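Local coordinates for protein carboxyl esterase NP (Bacillus subtilis, PDB 4CCW) that hydrolyses carboxylic esters to an alcohol and a carboxylate, and is built on the alpha/beta hydrolase fold, at residues A232-L238 with V260-A265; I120-I126 with E144-A150; P249-L253 with E264-I268. One frame throughout, in Å; residues are numbered along the deposited sequence.

Contact 1: A232-L238 with V260-A265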
loop_
_atom_site.group_PDB
_atom_site.type_symbol
_atom_site.label_atom_id
_atom_site.label_comp_id
_atom_site.label_asym_id
_atom_site.label_seq_id
_atom_site.Cartn_x
_atom_site.Cartn_y
_atom_site.Cartn_z
ATOM N N ALA A 232 -17.071 0.707 11.512
ATOM C CA ALA A 232 -16.334 1.797 10.835
ATOM C C ALA A 232 -16.968 3.155 11.112
ATOM O O ALA A 232 -18.178 3.321 10.944
ATOM C CB ALA A 232 -16.263 1.554 9.333
ATOM N N ARG A 233 -16.148 4.123 11.519
ATOM C CA ARG A 233 -16.631 5.484 11.852
ATOM C C ARG A 233 -15.882 6.574 11.066
ATOM O O ARG A 233 -15.895 7.753 11.428
ATOM C CB ARG A 233 -16.477 5.732 13.355
ATOM C CG ARG A 233 -17.471 4.983 14.228
ATOM C CD ARG A 233 -17.460 5.532 15.656
ATOM N NE ARG A 233 -16.356 4.995 16.458
ATOM C CZ ARG A 233 -15.593 5.717 17.277
ATOM N NH1 ARG A 233 -15.769 7.024 17.386
ATOM N NH2 ARG A 233 -14.633 5.136 17.982
ATOM N N VAL A 234 -15.223 6.161 9.993
ATOM C CA VAL A 234 -14.445 7.036 9.135
ATOM C C VAL A 234 -15.000 6.876 7.705
ATOM O O VAL A 234 -15.268 5.751 7.282
ATOM C CB VAL A 234 -12.942 6.629 9.191
ATOM C CG1 VAL A 234 -12.088 7.490 8.277
ATOM C CG2 VAL A 234 -12.405 6.738 10.614
ATOM N N PRO A 235 -15.144 7.976 6.947
ATOM C CA PRO A 235 -15.585 7.796 5.552
ATOM C C PRO A 235 -14.554 7.033 4.736
ATOM O O PRO A 235 -13.351 7.311 4.841
ATOM C CB PRO A 235 -15.725 9.236 5.010
ATOM C CG PRO A 235 -15.494 10.146 6.165
ATOM C CD PRO A 235 -14.831 9.381 7.263
ATOM N N ILE A 236 -15.038 6.098 3.910
ATOM C CA ILE A 236 -14.202 5.241 3.097
ATOM C C ILE A 236 -14.604 5.323 1.633
ATOM O O ILE A 236 -15.791 5.321 1.309
ATOM C CB ILE A 236 -14.309 3.781 3.582
ATOM C CG1 ILE A 236 -13.712 3.649 4.996
ATOM C CG2 ILE A 236 -13.698 2.805 2.581
ATOM C CD1 ILE A 236 -13.966 2.299 5.623
ATOM N N LEU A 237 -13.601 5.443 0.765
ATOM C CA LEU A 237 -13.801 5.289 -0.663
ATOM C C LEU A 237 -13.129 3.980 -0.991
ATOM O O LEU A 237 -11.936 3.828 -0.771
ATOM C CB LEU A 237 -13.162 6.434 -1.466
ATOM C CG LEU A 237 -13.066 6.244 -2.990
ATOM C CD1 LEU A 237 -14.423 6.474 -3.651
ATOM C CD2 LEU A 237 -12.047 7.213 -3.583
ATOM N N LEU A 238 -13.893 3.038 -1.524
ATOM C CA LEU A 238 -13.342 1.755 -1.937
ATOM C C LEU A 238 -13.311 1.676 -3.449
ATOM O O LEU A 238 -14.354 1.714 -4.083
ATOM C CB LEU A 238 -14.155 0.589 -1.348
ATOM C CG LEU A 238 -13.787 -0.822 -1.836
ATOM C CD1 LEU A 238 -12.362 -1.184 -1.388
ATOM C CD2 LEU A 238 -14.774 -1.861 -1.278
ATOM N N VAL A 260 -20.227 -1.637 5.773
ATOM C CA VAL A 260 -19.492 -0.413 6.149
ATOM C C VAL A 260 -20.449 0.777 6.063
ATOM O O VAL A 260 -20.991 1.029 5.007
ATOM C CB VAL A 260 -18.253 -0.170 5.256
ATOM C CG1 VAL A 260 -17.575 1.151 5.596
ATOM C CG2 VAL A 260 -17.258 -1.326 5.379
ATOM N N PRO A 261 -20.656 1.494 7.172
ATOM C CA PRO A 261 -21.695 2.539 7.219
ATOM C C PRO A 261 -21.485 3.680 6.235
ATOM O O PRO A 261 -22.437 4.144 5.612
ATOM C CB PRO A 261 -21.574 3.075 8.640
ATOM C CG PRO A 261 -21.107 1.902 9.409
ATOM C CD PRO A 261 -20.098 1.248 8.515
ATOM N N ASP A 262 -20.256 4.149 6.106
ATOM C CA ASP A 262 -20.042 5.371 5.355
ATOM C C ASP A 262 -19.062 4.991 4.272
ATOM O O ASP A 262 -17.849 5.086 4.467
ATOM C CB ASP A 262 -19.508 6.476 6.282
ATOM C CG ASP A 262 -19.441 7.844 5.619
ATOM O OD1 ASP A 262 -19.543 7.944 4.376
ATOM O OD2 ASP A 262 -19.283 8.840 6.359
ATOM N N ILE A 263 -19.600 4.521 3.143
ATOM C CA ILE A 263 -18.770 3.983 2.059
ATOM C C ILE A 263 -19.223 4.499 0.690
ATOM O O ILE A 263 -20.424 4.673 0.450
ATOM C CB ILE A 263 -18.727 2.426 2.079
ATOM C CG1 ILE A 263 -17.559 1.906 1.244
ATOM C CG2 ILE A 263 -20.035 1.800 1.596
ATOM C CD1 ILE A 263 -17.115 0.504 1.615
ATOM N N GLU A 264 -18.247 4.802 -0.163
ATOM C CA GLU A 264 -18.477 5.030 -1.579
ATOM C C GLU A 264 -17.602 3.978 -2.247
ATOM O O GLU A 264 -16.383 4.009 -2.123
ATOM C CB GLU A 264 -18.094 6.473 -1.986
ATOM C CG GLU A 264 -18.878 7.562 -1.238
ATOM C CD GLU A 264 -18.637 8.974 -1.770
ATOM O OE1 GLU A 264 -17.938 9.149 -2.786
ATOM O OE2 GLU A 264 -19.168 9.931 -1.174
ATOM N N ALA A 265 -18.226 3.004 -2.900
ATOM C CA ALA A 265 -17.472 1.895 -3.471
ATOM C C ALA A 265 -17.793 1.743 -4.944
ATOM O O ALA A 265 -18.939 1.921 -5.346
ATOM C CB ALA A 265 -17.772 0.598 -2.715
HETATM O O HOH W 1 -17.670 4.233 7.842
HETATM O O HOH W 2 -17.676 7.494 2.253
#

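Contact 2: I120-I126 with E144-A150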
loop_
_atom_site.group_PDB
_atom_site.type_symbol
_atom_site.label_atom_id
_atom_site.label_comp_id
_atom_site.label_asym_id
_atom_site.label_seq_id
_atom_site.Cartn_x
_atom_site.Cartn_y
_atom_site.Cartn_z
ATOM N N ILE A 120 1.232 14.641 12.806
ATOM C CA ILE A 120 -0.111 14.549 12.260
ATOM C C ILE A 120 -1.132 14.441 13.394
ATOM O O ILE A 120 -0.936 13.691 14.363
ATOM C CB ILE A 120 -0.230 13.383 11.246
ATOM C CG1 ILE A 120 0.598 13.688 9.986
ATOM C CG2 ILE A 120 -1.690 13.138 10.882
ATOM C CD1 ILE A 120 0.856 12.494 9.077
ATOM N N GLU A 121 -2.197 15.238 13.295
ATOM C CA GLU A 121 -3.359 15.049 14.156
ATOM C C GLU A 121 -4.308 14.094 13.461
ATOM O O GLU A 121 -4.330 12.911 13.786
ATOM C CB GLU A 121 -4.031 16.379 14.480
ATOM C CG GLU A 121 -3.312 17.135 15.585
ATOM C CD GLU A 121 -3.808 18.554 15.722
ATOM O OE1 GLU A 121 -3.695 19.319 14.740
ATOM O OE2 GLU A 121 -4.304 18.904 16.813
ATOM N N LYS A 122 -5.068 14.605 12.489
ATOM C CA LYS A 122 -5.824 13.735 11.575
ATOM C C LYS A 122 -5.243 13.818 10.163
ATOM O O LYS A 122 -4.692 14.849 9.769
ATOM C CB LYS A 122 -7.308 14.100 11.555
ATOM C CG LYS A 122 -7.981 14.156 12.916
ATOM C CD LYS A 122 -9.492 14.252 12.762
ATOM C CE LYS A 122 -10.171 14.348 14.117
ATOM N NZ LYS A 122 -11.643 14.542 13.992
ATOM N N SER A 123 -5.350 12.732 9.409
ATOM C CA SER A 123 -4.819 12.696 8.043
ATOM C C SER A 123 -5.736 11.971 7.084
ATOM O O SER A 123 -6.497 11.090 7.482
ATOM C CB SER A 123 -3.448 12.016 8.016
ATOM O OG SER A 123 -2.896 12.054 6.709
ATOM N N HIS A 124 -5.673 12.354 5.811
ATOM C CA HIS A 124 -6.246 11.526 4.762
ATOM C C HIS A 124 -5.298 10.391 4.531
ATOM O O HIS A 124 -4.095 10.519 4.777
ATOM C CB HIS A 124 -6.454 12.329 3.489
ATOM C CG HIS A 124 -7.564 13.356 3.596
ATOM N ND1 HIS A 124 -8.860 13.014 3.712
ATOM C CD2 HIS A 124 -7.526 14.751 3.589
ATOM C CE1 HIS A 124 -9.618 14.134 3.772
ATOM N NE2 HIS A 124 -8.799 15.194 3.695
ATOM N N MET A 125 -5.837 9.258 4.078
ATOM C CA MET A 125 -5.023 8.084 3.812
ATOM C C MET A 125 -5.440 7.452 2.504
ATOM O O MET A 125 -6.630 7.439 2.161
ATOM C CB MET A 125 -5.153 7.042 4.926
ATOM C CG MET A 125 -4.758 7.541 6.305
ATOM S SD MET A 125 -5.002 6.259 7.551
ATOM C CE MET A 125 -3.660 5.134 7.135
ATOM N N ILE A 126 -4.446 6.928 1.787
ATOM C CA ILE A 126 -4.673 6.126 0.597
ATOM C C ILE A 126 -3.788 4.909 0.748
ATOM O O ILE A 126 -2.601 5.029 1.055
ATOM C CB ILE A 126 -4.299 6.880 -0.697
ATOM C CG1 ILE A 126 -5.131 8.171 -0.821
ATOM C CG2 ILE A 126 -4.480 5.988 -1.921
ATOM C CD1 ILE A 126 -4.624 9.139 -1.886
ATOM N N GLU A 144 -10.070 8.592 15.323
ATOM C CA GLU A 144 -9.748 9.943 15.751
ATOM C C GLU A 144 -8.563 10.563 14.991
ATOM O O GLU A 144 -8.290 11.771 15.139
ATOM C CB GLU A 144 -9.454 9.952 17.260
ATOM C CG GLU A 144 -8.117 9.323 17.653
ATOM C CD GLU A 144 -8.183 7.825 17.932
ATOM O OE1 GLU A 144 -9.231 7.195 17.673
ATOM O OE2 GLU A 144 -7.171 7.273 18.427
ATOM N N ARG A 145 -7.851 9.731 14.231
ATOM C CA ARG A 145 -6.643 10.131 13.499
ATOM C C ARG A 145 -6.804 10.130 11.983
ATOM O O ARG A 145 -5.888 10.539 11.262
ATOM C CB ARG A 145 -5.453 9.223 13.858
ATOM C CG ARG A 145 -5.135 9.133 15.351
ATOM C CD ARG A 145 -4.880 10.489 16.025
ATOM N NE ARG A 145 -3.596 11.097 15.654
ATOM C CZ ARG A 145 -2.415 10.769 16.191
ATOM N NH1 ARG A 145 -2.347 9.848 17.144
ATOM N NH2 ARG A 145 -1.298 11.377 15.789
ATOM N N VAL A 146 -7.956 9.669 11.504
ATOM C CA VAL A 146 -8.174 9.509 10.069
ATOM C C VAL A 146 -9.348 10.388 9.644
ATOM O O VAL A 146 -10.482 10.172 10.074
ATOM C CB VAL A 146 -8.453 8.026 9.689
ATOM C CG1 VAL A 146 -8.402 7.824 8.175
ATOM C CG2 VAL A 146 -7.468 7.084 10.363
ATOM N N LYS A 147 -9.076 11.379 8.800
ATOM C CA LYS A 147 -10.143 12.239 8.260
ATOM C C LYS A 147 -11.066 11.445 7.328
ATOM O O LYS A 147 -12.294 11.486 7.459
ATOM C CB LYS A 147 -9.537 13.438 7.525
ATOM C CG LYS A 147 -8.707 14.347 8.422
ATOM C CD LYS A 147 -8.349 15.670 7.757
ATOM C CE LYS A 147 -7.562 16.576 8.700
ATOM N NZ LYS A 147 -8.411 17.310 9.692
ATOM N N SER A 148 -10.455 10.730 6.388
ATOM C CA SER A 148 -11.158 9.837 5.465
ATOM C C SER A 148 -10.091 8.981 4.800
ATOM O O SER A 148 -8.909 9.311 4.869
ATOM C CB SER A 148 -11.995 10.615 4.441
ATOM O OG SER A 148 -11.192 11.178 3.420
ATOM N N ALA A 149 -10.508 7.884 4.173
ATOM C CA ALA A 149 -9.571 6.895 3.645
ATOM C C ALA A 149 -10.039 6.379 2.300
ATOM O O ALA A 149 -11.230 6.131 2.113
ATOM C CB ALA A 149 -9.420 5.751 4.630
ATOM N N ALA A 150 -9.094 6.261 1.364
ATOM C CA ALA A 150 -9.313 5.635 0.074
ATOM C C ALA A 150 -8.575 4.313 0.125
ATOM O O ALA A 150 -7.351 4.270 0.355
ATOM C CB ALA A 150 -8.779 6.508 -1.055
#

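Contact 3: P249-L253 with E264-I268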
loop_
_atom_site.group_PDB
_atom_site.type_symbol
_atom_site.label_atom_id
_atom_site.label_comp_id
_atom_site.label_asym_id
_atom_site.label_seq_id
_atom_site.Cartn_x
_atom_site.Cartn_y
_atom_site.Cartn_z
ATOM N N PRO A 249 -13.956 -8.894 -7.616
ATOM C CA PRO A 249 -14.077 -7.518 -7.140
ATOM C C PRO A 249 -15.526 -7.154 -6.883
ATOM O O PRO A 249 -15.804 -6.332 -6.028
ATOM C CB PRO A 249 -13.487 -6.682 -8.288
ATOM C CG PRO A 249 -13.681 -7.524 -9.515
ATOM C CD PRO A 249 -13.549 -8.957 -9.029
ATOM N N HIS A 250 -16.450 -7.773 -7.614
ATOM C CA HIS A 250 -17.881 -7.506 -7.354
ATOM C C HIS A 250 -18.371 -8.136 -6.072
ATOM O O HIS A 250 -19.152 -7.531 -5.318
ATOM C CB HIS A 250 -18.738 -7.839 -8.577
ATOM C CG HIS A 250 -18.562 -6.846 -9.706
ATOM N ND1 HIS A 250 -19.202 -5.659 -9.733
ATOM C CD2 HIS A 250 -17.748 -6.881 -10.839
ATOM C CE1 HIS A 250 -18.842 -4.975 -10.844
ATOM N NE2 HIS A 250 -17.947 -5.723 -11.517
ATOM N N SER A 251 -17.877 -9.337 -5.773
ATOM C CA SER A 251 -18.138 -9.946 -4.477
ATOM C C SER A 251 -17.570 -9.064 -3.353
ATOM O O SER A 251 -18.208 -8.915 -2.322
ATOM C CB SER A 251 -17.535 -11.349 -4.400
ATOM O OG SER A 251 -17.907 -12.106 -5.546
ATOM N N ALA A 252 -16.367 -8.510 -3.544
ATOM C CA ALA A 252 -15.753 -7.620 -2.553
ATOM C C ALA A 252 -16.587 -6.364 -2.314
ATOM O O ALA A 252 -16.814 -5.972 -1.163
ATOM C CB ALA A 252 -14.337 -7.232 -2.973
ATOM N N LEU A 253 -17.026 -5.735 -3.406
ATOM C CA LEU A 253 -17.871 -4.542 -3.315
ATOM C C LEU A 253 -19.159 -4.881 -2.558
ATOM O O LEU A 253 -19.628 -4.089 -1.731
ATOM C CB LEU A 253 -18.187 -3.981 -4.708
ATOM C CG LEU A 253 -19.088 -2.724 -4.742
ATOM C CD1 LEU A 253 -18.706 -1.816 -5.898
ATOM C CD2 LEU A 253 -20.539 -3.139 -4.859
ATOM N N GLU A 264 -18.247 4.802 -0.163
ATOM C CA GLU A 264 -18.477 5.030 -1.579
ATOM C C GLU A 264 -17.602 3.978 -2.247
ATOM O O GLU A 264 -16.383 4.009 -2.123
ATOM C CB GLU A 264 -18.094 6.473 -1.986
ATOM C CG GLU A 264 -18.878 7.562 -1.238
ATOM C CD GLU A 264 -18.637 8.974 -1.770
ATOM O OE1 GLU A 264 -17.938 9.149 -2.786
ATOM O OE2 GLU A 264 -19.168 9.931 -1.174
ATOM N N ALA A 265 -18.226 3.004 -2.900
ATOM C CA ALA A 265 -17.472 1.895 -3.471
ATOM C C ALA A 265 -17.793 1.743 -4.944
ATOM O O ALA A 265 -18.939 1.921 -5.346
ATOM C CB ALA A 265 -17.772 0.598 -2.715
ATOM N N GLU A 266 -16.776 1.423 -5.748
ATOM C CA GLU A 266 -16.980 1.213 -7.185
ATOM C C GLU A 266 -15.947 0.285 -7.785
ATOM O O GLU A 266 -14.812 0.192 -7.298
ATOM C CB GLU A 266 -17.030 2.543 -7.961
ATOM C CG GLU A 266 -15.717 3.303 -7.984
ATOM C CD GLU A 266 -15.812 4.605 -8.756
ATOM O OE1 GLU A 266 -16.508 5.534 -8.281
ATOM O OE2 GLU A 266 -15.210 4.688 -9.850
ATOM N N VAL A 267 -16.375 -0.412 -8.838
ATOM C CA VAL A 267 -15.499 -1.251 -9.643
ATOM C C VAL A 267 -15.192 -0.467 -10.905
ATOM O O VAL A 267 -16.095 -0.124 -11.667
ATOM C CB VAL A 267 -16.148 -2.596 -10.006
ATOM C CG1 VAL A 267 -15.252 -3.375 -10.972
ATOM C CG2 VAL A 267 -16.399 -3.422 -8.755
ATOM N N ILE A 268 -13.912 -0.185 -11.102
ATOM C CA ILE A 268 -13.426 0.679 -12.171
ATOM C C ILE A 268 -13.172 -0.091 -13.462
ATOM O O ILE A 268 -12.689 -1.215 -13.435
ATOM C CB ILE A 268 -12.141 1.400 -11.724
ATOM C CG1 ILE A 268 -12.494 2.447 -10.673
ATOM C CG2 ILE A 268 -11.411 2.037 -12.906
ATOM C CD1 ILE A 268 -11.305 2.932 -9.881
#

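Contact 1: A232-L238 with V260-A265
Ile236 O is held from several directions: Glu264 N donates to it at 2.9 Å, and the CA of Ile263 also leans on it. Water 2 lies 3.0 Å from the same Ile236 O and close to the Asp262 carboxylate. This is the parallel strand pairing that completes a beta-alpha-beta unit at one end of the alpha/beta hydrolase sheet. Its other rungs are Ile236 N to Asp262 O (3.0 Å) and Leu238 N to Glu264 O (2.7 Å). Before Pro235, where the direct backbone bonds stop, water 1 bridges the segments, accepting from Asp262 N at 3.1 Å and lying near Val234 O. The Asp262 carboxylate, on an exposed edge that suits a charge, lies alongside the Pro235 ring.

Leu237 and Glu264 share the face covered by helix 280-291, where Arg286 forms a salt bridge with Glu264. Branched and small apolar residues occupy the other face under helix 249-259: Leu238 CB meets Ala265 CB at 3.9 Å, alanine leaving room for the helix. With CG1 beside its backbone N (chi1 -66°), Ile236 crosses Val260 at about a right angle, and its CD1 ends 3.8 Å from Val260 CG1.

Contact 2: I120-I126 with E144-A150
Arg145 reaches back from its own backbone to the turn before the neighbouring strand. Its CB and CG only brush Glu121 O; CD comes to 3.3 Å of that oxygen, and NE then donates to it at 2.7 Å, practically within the guanidinium plane. Beyond CZ, Arg145 NH2 donates to Ile120 O, also at 2.7 Å. Bends at chi2 (-56°) and chi3 (-72°) curl the chain so that this edge faces two successive carbonyls, and Asp116 of helix 104-118 adds a salt bridge to NH2. Arginine suits the place because one flat group can serve both carbonyls and a carboxylate. Arg145 O meanwhile accepts from Ser123 N, opening the parallel pairing of strands 123-128 and 146-152, inner strands of the alpha/beta hydrolase sheet joined by helix 130-141. The first of them runs on into what is probably the nucleophile elbow around Ser129.

At His124 the ring edge meets Ser148 OG in plane, ND1 to OG 3.0 Å, while Lys147 CB sits over one face, 4.0 Å from the ring centroid; Phe291 also stacks on this ring. Lys147 CG presses tightly on Lys122 CB at 3.4 Å. On the opposite face of the sheet Met125 crosses Val146 at about a right angle, its flexible thioether putting SD 3.8 Å from both Val146 CG1 and CG2. Ala150 N donates to Met125 O at 2.8 Å.

Contact 3: P249-L253 with E264-I268
Val267 and His250 make the close part of this contact. The valine comes up beneath one face of the imidazole, crossing it at about a right angle: CG2 lies 3.8 Å from the His250 ring centroid and 19° off the ring normal, a CH-pi contact displaced toward the rim. Both methyls take part, for Val267 CG2 is 3.6 Å from His250 CE1 and Val267 CG1 is 3.6 Å from His250 NE2. A beta-branched residue suits the place, since its two branches spread under a flat ring, and the flat aromatic face of histidine can accept methyl groups while the residue stays exposed.

Leu253, one helical turn later, presents one branch, CD1, to the strand. With CG anti to the backbone N (chi1 179°), CD1 extends to Glu266 CA at 3.7 Å and lies 4.1 Å from Ala265 CB and 4.0 Å from Val267 CG2. The packing is looser at Pro249, whose CB stays 4.4 Å from Val267 CG2; as a helix-starting residue proline costs little, because the first turn needs no N-H from it. The contact as a whole buries just 242 Å², and polar bonds play no part across it.

Helix 249-259 runs back almost antiparallel to strand 263-268, the axes of the two short segments 8.7 Å apart at 173°, as expected for the connecting helix of a beta-alpha-beta unit. It covers the face bearing Ala265 and Val267. Glu266 points to the other face, toward helix 280-291, where Tyr282 and Arg286 hold its carboxylate, while strand 236-241 flanks the strand within the sheet.

Overall arrangement
All three contacts belong to the central sheet of the alpha/beta hydrolase fold and follow its chain order. Contact 2 comes first, pairing strands 123-128 and 146-152; contact 1 then pairs strands 236-241 and 263-268, and contact 3 packs helix 249-259 on the latter. The centres of contacts 1 and 2 are 13 Å apart, and strands 146-152 and 236-241 join them through probable backbone bonds between Ala149 and both Pro235 and Leu237. Contacts 1 and 3, with centres about 12 Å apart, share Glu264 and Ala265. Contacts 2 and 3, centres about 22 Å and nearest atoms about 7 Å apart, do not touch. The sheet runs continuously from the strand leading toward Ser129 to the region near His273.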